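Soluble secreted antigen MPT53 (Mycobacterium tuberculosis, PDB 1LU4) probably oxidises reduced, unfolded secreted proteins to form disulfide bonds, as a disulfide oxidoreductase of the thioredoxin family. Local coordinates at residues S47-A52 with M122-L127; V56-I61 with G129-L134; F103-A108 with T113-P118. All coordinates share one frame; numbering follows the deposited sequence.

Contact 1 (S47-A52 with M122-L127); sequences SQVAAA and MSQDEL
Val49 holds CG1 anti to its backbone N (chi1 178°) and CG2 anti to its carbonyl carbon; both methyls face Leu127, and CG2 also reaches Gln124. Gln124 has CG anti to its own N (chi1 -171°) and is extended beyond it, which carries its amide across to Gln48. Two helices of the thioredoxin-like fold meet here, 37-52 and 124-133, on one side of the central sheet. Cys36 and Cys39, at the start of helix 37-52, are the predicted redox-active pair, but their disulfide is not formed in this structure. This contact uses the C-terminal part of that helix.

The centre is apolar. Val49 CG2 sits 3.8 Å from Leu127 CD2, and the two side chains cross at a slant. Val49 CG1 lies 4.1 Å from Leu127 CG. Val49 CG2 is also 3.8 Å from Gln124 CG, where the two chains run antiparallel past one another. Val49 is thus wedged between two residues of one helix turn. Beneath this layer, Leu127 packs on Phe103 and Phe105 of the sheet, and Val49 on Phe58.

The outer side is polar and exposed. Gln124 OE1 comes within 3.7 Å of Gln48 CB. The Gln48 chain bends beyond CG, and its amide turns off from helix 124-133. A water bridges the amides: it accepts from Gln48 NE2 at 2.8 Å and donates to Gln124 OE1 at 2.9 Å. Ser123 is the N-cap of helix 124-133. Ser123 OG accepts from Glu126 N at 2.9 Å.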
loop_
_atom_site.group_PDB
_atom_site.type_symbol
_atom_site.label_atom_id
_atom_site.label_comp_id
_atom_site.label_asym_id
_atom_site.label_seq_id
_atom_site.Cartn_x
_atom_site.Cartn_y
_atom_site.Cartn_z
ATOM N N SER A 47 -7.233 -6.917 -1.809
ATOM C CA SER A 47 -7.875 -6.988 -3.129
ATOM C C SER A 47 -9.367 -6.716 -3.040
ATOM O O SER A 47 -9.932 -5.918 -3.800
ATOM C CB SER A 47 -7.685 -8.423 -3.656
ATOM O OG SER A 47 -8.340 -8.513 -4.914
ATOM N N GLN A 48 -10.007 -7.319 -2.064
ATOM C CA GLN A 48 -11.472 -7.197 -1.894
ATOM C C GLN A 48 -11.849 -5.817 -1.397
ATOM O O GLN A 48 -12.797 -5.206 -1.887
ATOM C CB GLN A 48 -11.942 -8.287 -0.916
ATOM C CG GLN A 48 -11.936 -9.687 -1.547
ATOM C CD GLN A 48 -12.921 -9.794 -2.675
ATOM O OE1 GLN A 48 -12.549 -10.090 -3.856
ATOM N NE2 GLN A 48 -14.185 -9.571 -2.389
ATOM N N VAL A 49 -11.165 -5.302 -0.386
ATOM C CA VAL A 49 -11.519 -3.996 0.172
ATOM C C VAL A 49 -11.273 -2.886 -0.845
ATOM O O VAL A 49 -12.098 -1.976 -0.980
ATOM C CB VAL A 49 -10.873 -3.764 1.526
ATOM C CG1 VAL A 49 -11.236 -2.359 2.056
ATOM C CG2 VAL A 49 -11.304 -4.819 2.537
ATOM N N ALA A 50 -10.192 -2.950 -1.604
ATOM C CA ALA A 50 -9.921 -1.941 -2.639
ATOM C C ALA A 50 -11.060 -2.001 -3.655
ATOM O O ALA A 50 -11.577 -0.973 -4.089
ATOM C CB ALA A 50 -8.575 -2.165 -3.288
ATOM N N ALA A 51 -11.465 -3.210 -4.069
ATOM C CA ALA A 51 -12.487 -3.353 -5.112
ATOM C C ALA A 51 -13.802 -2.759 -4.642
ATOM O O ALA A 51 -14.538 -2.150 -5.421
ATOM C CB ALA A 51 -12.673 -4.796 -5.520
ATOM N N ALA A 52 -14.110 -2.960 -3.370
ATOM C CA ALA A 52 -15.386 -2.512 -2.791
ATOM C C ALA A 52 -15.404 -1.046 -2.464
ATOM O O ALA A 52 -16.494 -0.551 -2.131
ATOM C CB ALA A 52 -15.716 -3.365 -1.548
ATOM N N MET A 122 -3.701 -8.104 9.481
ATOM C CA MET A 122 -4.980 -7.420 9.666
ATOM C C MET A 122 -6.099 -8.200 8.994
ATOM O O MET A 122 -5.955 -8.627 7.857
ATOM C CB MET A 122 -4.894 -6.035 9.056
ATOM C CG MET A 122 -6.133 -5.182 9.411
ATOM S SD MET A 122 -6.080 -3.541 8.620
ATOM C CE MET A 122 -4.755 -2.811 9.516
ATOM N N SER A 123 -7.244 -8.333 9.694
ATOM C CA SER A 123 -8.387 -9.059 9.108
ATOM C C SER A 123 -9.055 -8.140 8.090
ATOM O O SER A 123 -8.980 -6.914 8.101
ATOM C CB SER A 123 -9.414 -9.422 10.172
ATOM O OG SER A 123 -10.052 -8.204 10.691
ATOM N N GLN A 124 -9.858 -8.810 7.227
ATOM C CA GLN A 124 -10.666 -8.022 6.287
ATOM C C GLN A 124 -11.673 -7.129 6.970
ATOM O O GLN A 124 -11.877 -5.988 6.559
ATOM C CB GLN A 124 -11.375 -8.957 5.286
ATOM C CG GLN A 124 -12.029 -8.121 4.165
ATOM C CD GLN A 124 -12.752 -8.947 3.146
ATOM O OE1 GLN A 124 -13.576 -8.465 2.353
ATOM N NE2 GLN A 124 -12.501 -10.235 3.108
ATOM N N ASP A 125 -12.327 -7.659 8.006
ATOM C CA ASP A 125 -13.298 -6.844 8.720
ATOM C C ASP A 125 -12.635 -5.601 9.294
ATOM O O ASP A 125 -13.184 -4.507 9.234
ATOM C CB ASP A 125 -13.948 -7.655 9.845
ATOM C CG ASP A 125 -15.095 -8.521 9.365
ATOM O OD1 ASP A 125 -15.337 -8.739 8.162
ATOM O OD2 ASP A 125 -15.813 -9.036 10.260
ATOM N N GLU A 126 -11.421 -5.807 9.863
ATOM C CA GLU A 126 -10.781 -4.621 10.418
ATOM C C GLU A 126 -10.418 -3.610 9.327
ATOM O O GLU A 126 -10.618 -2.424 9.453
ATOM C CB GLU A 126 -9.540 -4.960 11.244
ATOM C CG GLU A 126 -8.827 -3.719 11.767
ATOM C CD GLU A 126 -7.621 -4.032 12.657
ATOM O OE1 GLU A 126 -7.581 -5.079 13.337
ATOM O OE2 GLU A 126 -6.688 -3.191 12.619
ATOM N N LEU A 127 -9.843 -4.117 8.223
ATOM C CA LEU A 127 -9.459 -3.251 7.104
ATOM C C LEU A 127 -10.658 -2.521 6.508
ATOM O O LEU A 127 -10.567 -1.308 6.268
ATOM C CB LEU A 127 -8.764 -4.117 6.041
ATOM C CG LEU A 127 -8.327 -3.350 4.780
ATOM C CD1 LEU A 127 -7.359 -2.238 5.088
ATOM C CD2 LEU A 127 -7.732 -4.327 3.762
HETATM O O HOH W 1 -15.058 -9.722 0.266
#

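Contact 2 (V56-I61 with G129-L134); sequences VTFVGI and GRVAAL
Val56 meets both Val131 and Leu134, two residues joined by a bond from Leu134 N to Val131 O at 3.1 Å. The bond runs back three residues and sets Leu134 beside Val131 near the end of the modelled chain. Val56 lies just ahead of strand 57-62. In this thioredoxin-like fold, helix 124-133 lies over the central sheet beside helix 37-52.

Three apolar pairs make the contact. Val131 divides its two methyls between two partners. Val131 CG1 meets Val56 CG2 at 4.0 Å, the side chains crossing at a slant. Val131 CG2 meets Phe58 CZ at 3.9 Å, an oblique approach to the ring, with the two side chains coming from opposite directions. Phe58 has CG anti to its carbonyl carbon (chi1 -75°), and this turns the far end of the ring to the helix although its CB does not point there. Ala50 and Leu46 of helix 37-52 also touch Phe58. Phe105 of strand 102-106 packs on both Val131 and Leu134. The third pair lies at the chain end, where Leu134 crosses Val56 at about a right angle: Leu134 CD1 stands 4.1 Å from Val56 CG1.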
loop_
_atom_site.group_PDB
_atom_site.type_symbol
_atom_site.label_atom_id
_atom_site.label_comp_id
_atom_site.label_asym_id
_atom_site.label_seq_id
_atom_site.Cartn_x
_atom_site.Cartn_y
_atom_site.Cartn_z
ATOM N N VAL A 56 -11.728 5.318 -2.661
ATOM C CA VAL A 56 -10.489 5.365 -1.864
ATOM C C VAL A 56 -9.393 4.833 -2.795
ATOM O O VAL A 56 -9.552 3.796 -3.468
ATOM C CB VAL A 56 -10.605 4.488 -0.613
ATOM C CG1 VAL A 56 -9.332 4.431 0.194
ATOM C CG2 VAL A 56 -11.747 5.036 0.278
ATOM N N THR A 57 -8.282 5.566 -2.881
ATOM C CA THR A 57 -7.206 5.171 -3.781
ATOM C C THR A 57 -6.129 4.375 -3.015
ATOM O O THR A 57 -5.565 4.876 -2.063
ATOM C CB THR A 57 -6.577 6.424 -4.405
ATOM O OG1 THR A 57 -7.636 7.161 -5.074
ATOM C CG2 THR A 57 -5.547 6.051 -5.453
ATOM N N PHE A 58 -5.960 3.145 -3.429
ATOM C CA PHE A 58 -5.003 2.250 -2.777
ATOM C C PHE A 58 -3.717 2.233 -3.588
ATOM O O PHE A 58 -3.738 2.107 -4.813
ATOM C CB PHE A 58 -5.550 0.799 -2.737
ATOM C CG PHE A 58 -6.648 0.600 -1.703
ATOM C CD1 PHE A 58 -7.909 1.174 -1.903
ATOM C CD2 PHE A 58 -6.403 -0.152 -0.564
ATOM C CE1 PHE A 58 -8.907 0.980 -0.951
ATOM C CE2 PHE A 58 -7.399 -0.366 0.394
ATOM C CZ PHE A 58 -8.624 0.212 0.157
ATOM N N VAL A 59 -2.578 2.306 -2.875
ATOM C CA VAL A 59 -1.274 2.196 -3.495
ATOM C C VAL A 59 -0.458 1.258 -2.656
ATOM O O VAL A 59 -0.184 1.497 -1.492
ATOM C CB VAL A 59 -0.590 3.558 -3.612
ATOM C CG1 VAL A 59 0.787 3.437 -4.269
ATOM C CG2 VAL A 59 -1.483 4.533 -4.383
ATOM N N GLY A 60 -0.039 0.163 -3.310
ATOM C CA GLY A 60 0.917 -0.759 -2.668
ATOM C C GLY A 60 2.336 -0.287 -2.966
ATOM O O GLY A 60 2.603 0.255 -4.043
ATOM N N ILE A 61 3.249 -0.524 -2.036
ATOM C CA ILE A 61 4.622 -0.073 -2.182
ATOM C C ILE A 61 5.486 -1.273 -1.763
ATOM O O ILE A 61 5.511 -1.656 -0.583
ATOM C CB ILE A 61 4.933 1.186 -1.348
ATOM C CG1 ILE A 61 3.927 2.311 -1.681
ATOM C CG2 ILE A 61 6.365 1.603 -1.586
ATOM C CD1 ILE A 61 3.988 3.565 -0.883
ATOM N N GLY A 129 -13.390 -1.659 8.007
ATOM C CA GLY A 129 -13.821 -0.590 8.893
ATOM C C GLY A 129 -12.839 0.590 8.861
ATOM O O GLY A 129 -13.318 1.729 8.871
ATOM N N ARG A 130 -11.541 0.325 8.806
ATOM C CA ARG A 130 -10.610 1.489 8.749
ATOM C C ARG A 130 -10.814 2.281 7.459
ATOM O O ARG A 130 -10.753 3.519 7.423
ATOM C CB ARG A 130 -9.162 1.018 8.902
ATOM C CG ARG A 130 -8.895 0.401 10.302
ATOM C CD ARG A 130 -7.466 -0.117 10.327
ATOM N NE ARG A 130 -7.037 -0.605 11.611
ATOM C CZ ARG A 130 -6.648 0.133 12.655
ATOM N NH1 ARG A 130 -6.591 1.449 12.651
ATOM N NH2 ARG A 130 -6.280 -0.534 13.758
ATOM N N VAL A 131 -11.071 1.546 6.370
ATOM C CA VAL A 131 -11.273 2.254 5.077
ATOM C C VAL A 131 -12.589 3.035 5.079
ATOM O O VAL A 131 -12.606 4.200 4.626
ATOM C CB VAL A 131 -11.194 1.209 3.954
ATOM C CG1 VAL A 131 -11.683 1.796 2.637
ATOM C CG2 VAL A 131 -9.750 0.714 3.836
ATOM N N ALA A 132 -13.663 2.442 5.621
ATOM C CA ALA A 132 -14.919 3.192 5.727
ATOM C C ALA A 132 -14.727 4.456 6.536
ATOM O O ALA A 132 -15.410 5.477 6.279
ATOM C CB ALA A 132 -15.941 2.284 6.392
ATOM N N ALA A 133 -13.875 4.438 7.564
ATOM C CA ALA A 133 -13.750 5.608 8.445
ATOM C C ALA A 133 -13.150 6.790 7.698
ATOM O O ALA A 133 -13.326 7.917 8.114
ATOM C CB ALA A 133 -12.867 5.351 9.694
ATOM N N LEU A 134 -12.438 6.539 6.609
ATOM C CA LEU A 134 -11.895 7.678 5.830
ATOM C C LEU A 134 -13.140 8.449 5.286
ATOM O O LEU A 134 -12.265 9.655 5.146
ATOM C CB LEU A 134 -10.896 7.146 4.840
ATOM C CG LEU A 134 -9.784 6.207 5.297
ATOM C CD1 LEU A 134 -8.955 5.668 4.133
ATOM C CD2 LEU A 134 -8.869 6.947 6.278
#

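Contact 3 (F103-A108 with T113-P118); sequences FVFYRA and TFVNNP
Phe105 lies beside Thr113 in the hairpin that forms one margin of the thioredoxin-like sheet. Phe105 CB is 3.5 Å from Thr113 OG1. Further out, Phe105 CD2 runs past Thr113 O at 3.7 Å, with that oxygen at the ring edge, near its plane. Phe105 CE2 then meets Val115 CG2 at 4.0 Å, again at the edge. On the same face of the sheet, Arg130 of helix 124-133 touches this ring.

Strands 102-106 and 112-115 run antiparallel. Phe103 pairs with Val115 and Phe105 with Thr113 as hydrogen-bonded pairs; Val104 and Phe114 form the non-hydrogen-bonded pair between them. Phe105 N donates to Thr113 O at 2.8 Å. Phe103 N donates to Val115 O at 2.9 Å. In return, Val115 N donates to Phe103 O at 2.9 Å.

Phe105 O is held twice: Thr113 N donates to it at 3.1 Å and a water donates at 2.8 Å. Thr113 places OG1 between its backbone N and carbonyl carbon (chi1 52°), beside Phe105 CB and within bonding distance of the same water. Backbone bonds thus set the register. Phe103, Phe105 and Val115 make an apolar face toward helix 124-133, while the water-linked Thr113 hydroxyl marks its exposed margin.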
loop_
_atom_site.group_PDB
_atom_site.type_symbol
_atom_site.label_atom_id
_atom_site.label_comp_id
_atom_site.label_asym_id
_atom_site.label_seq_id
_atom_site.Cartn_x
_atom_site.Cartn_y
_atom_site.Cartn_z
ATOM N N PHE A 103 0.366 -0.195 6.964
ATOM C CA PHE A 103 -0.669 0.608 6.340
ATOM C C PHE A 103 -0.571 2.065 6.777
ATOM O O PHE A 103 -0.352 2.306 7.969
ATOM C CB PHE A 103 -2.044 0.116 6.744
ATOM C CG PHE A 103 -2.451 -1.265 6.308
ATOM C CD1 PHE A 103 -2.030 -2.368 7.067
ATOM C CD2 PHE A 103 -3.244 -1.431 5.207
ATOM C CE1 PHE A 103 -2.441 -3.628 6.693
ATOM C CE2 PHE A 103 -3.661 -2.706 4.823
ATOM C CZ PHE A 103 -3.244 -3.765 5.583
ATOM N N VAL A 104 -0.822 2.963 5.840
ATOM C CA VAL A 104 -1.094 4.355 6.151
ATOM C C VAL A 104 -2.452 4.669 5.581
ATOM O O VAL A 104 -2.660 4.594 4.389
ATOM C CB VAL A 104 -0.020 5.308 5.636
ATOM C CG1 VAL A 104 -0.322 6.726 6.069
ATOM C CG2 VAL A 104 1.431 4.924 6.085
ATOM N N PHE A 105 -3.372 5.100 6.473
ATOM C CA PHE A 105 -4.750 5.404 6.112
ATOM C C PHE A 105 -4.903 6.914 6.059
ATOM O O PHE A 105 -4.862 7.567 7.137
ATOM C CB PHE A 105 -5.671 4.793 7.164
ATOM C CG PHE A 105 -5.709 3.290 7.145
ATOM C CD1 PHE A 105 -6.475 2.599 6.232
ATOM C CD2 PHE A 105 -4.916 2.585 8.062
ATOM C CE1 PHE A 105 -6.483 1.240 6.198
ATOM C CE2 PHE A 105 -4.917 1.197 8.053
ATOM C CZ PHE A 105 -5.701 0.541 7.117
ATOM N N TYR A 106 -5.053 7.501 4.882
ATOM C CA TYR A 106 -5.159 8.953 4.719
ATOM C C TYR A 106 -6.591 9.387 4.474
ATOM O O TYR A 106 -7.312 8.850 3.642
ATOM C CB TYR A 106 -4.441 9.357 3.472
ATOM C CG TYR A 106 -2.932 9.578 3.582
ATOM C CD1 TYR A 106 -2.464 10.714 4.201
ATOM C CD2 TYR A 106 -2.048 8.663 3.093
ATOM C CE1 TYR A 106 -1.122 10.929 4.307
ATOM C CE2 TYR A 106 -0.666 8.889 3.182
ATOM C CZ TYR A 106 -0.221 10.019 3.796
ATOM O OH TYR A 106 1.138 10.237 3.890
ATOM N N ARG A 107 -6.980 10.395 5.248
ATOM C CA ARG A 107 -8.175 11.155 4.947
ATOM C C ARG A 107 -7.853 12.212 3.887
ATOM O O ARG A 107 -6.696 12.575 3.678
ATOM C CB ARG A 107 -8.724 11.870 6.188
ATOM C CG ARG A 107 -9.197 10.859 7.253
ATOM C CD ARG A 107 -9.832 11.691 8.382
ATOM N NE ARG A 107 -11.062 12.347 7.967
ATOM C CZ ARG A 107 -12.267 11.792 8.067
ATOM N NH1 ARG A 107 -12.384 10.563 8.572
ATOM N NH2 ARG A 107 -13.324 12.475 7.663
ATOM N N ALA A 108 -8.919 12.731 3.231
ATOM C CA ALA A 108 -8.739 13.773 2.219
ATOM C C ALA A 108 -8.106 15.019 2.807
ATOM O O ALA A 108 -7.431 15.756 2.107
ATOM C CB ALA A 108 -10.116 14.116 1.606
ATOM N N THR A 113 -3.444 7.779 9.850
ATOM C CA THR A 113 -3.200 6.814 10.891
ATOM C C THR A 113 -2.439 5.658 10.303
ATOM O O THR A 113 -2.677 5.263 9.176
ATOM C CB THR A 113 -4.490 6.306 11.509
ATOM O OG1 THR A 113 -5.335 5.853 10.470
ATOM C CG2 THR A 113 -5.240 7.473 12.100
ATOM N N PHE A 114 -1.519 5.116 11.055
ATOM C CA PHE A 114 -0.735 3.982 10.615
ATOM C C PHE A 114 -1.010 2.743 11.423
ATOM O O PHE A 114 -1.354 2.809 12.628
ATOM C CB PHE A 114 0.680 4.411 11.180
ATOM C CG PHE A 114 1.740 3.366 10.966
ATOM C CD1 PHE A 114 2.307 3.142 9.711
ATOM C CD2 PHE A 114 2.208 2.542 11.975
ATOM C CE1 PHE A 114 3.262 2.167 9.534
ATOM C CE2 PHE A 114 3.170 1.573 11.805
ATOM C CZ PHE A 114 3.727 1.351 10.547
ATOM N N VAL A 115 -0.838 1.570 10.777
ATOM C CA VAL A 115 -0.857 0.305 11.444
ATOM C C VAL A 115 0.443 -0.385 10.988
ATOM O O VAL A 115 0.654 -0.528 9.784
ATOM C CB VAL A 115 -2.122 -0.509 11.133
ATOM C CG1 VAL A 115 -2.108 -1.869 11.770
ATOM C CG2 VAL A 115 -3.341 0.330 11.574
ATOM N N ASN A 116 1.357 -0.824 11.831
ATOM C CA ASN A 116 2.648 -1.506 11.488
ATOM C C ASN A 116 2.889 -2.550 12.549
ATOM O O ASN A 116 3.785 -2.424 13.371
ATOM C CB ASN A 116 3.824 -0.520 11.369
ATOM C CG ASN A 116 5.128 -1.199 10.928
ATOM O OD1 ASN A 116 5.115 -2.235 10.247
ATOM N ND2 ASN A 116 6.254 -0.591 11.327
ATOM N N ASN A 117 2.078 -3.594 12.537
ATOM C CA ASN A 117 2.114 -4.678 13.492
ATOM C C ASN A 117 2.793 -5.920 13.023
ATOM O O ASN A 117 2.301 -6.569 12.090
ATOM C CB ASN A 117 0.595 -4.910 13.633
ATOM C CG ASN A 117 0.447 -6.051 14.599
ATOM O OD1 ASN A 117 1.305 -6.587 15.289
ATOM N ND2 ASN A 117 -0.799 -6.460 14.795
ATOM N N PRO A 118 3.878 -6.292 13.692
ATOM C CA PRO A 118 4.610 -7.459 13.263
ATOM C C PRO A 118 4.001 -8.790 13.703
ATOM O O PRO A 118 4.437 -9.876 13.297
ATOM C CB PRO A 118 5.963 -7.198 13.916
ATOM C CG PRO A 118 5.707 -6.398 15.151
ATOM C CD PRO A 118 4.450 -5.570 14.850
HETATM O O HOH W 2 -6.697 8.170 9.183
#

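In the fold
From the N terminus, after strand 27-32, the chain makes helix 37-52, whose end supplies one half of contact 1. Strand 57-62 comes next and supplies one half of contact 2, together with the residue just before it. The chain then completes the sheet and forms the hairpin of strands 102-106 and 112-115, which contact 3 closes over a short turn. Last comes helix 124-133. Its start closes the loop of contact 1 and its end closes that of contact 2. The two loops cross, and contact 3 is nested inside both. Met122, Leu127 and Arg130 reach the hairpin. The final helix thus ties together helix 37-52, strand 57-62 and the hairpin.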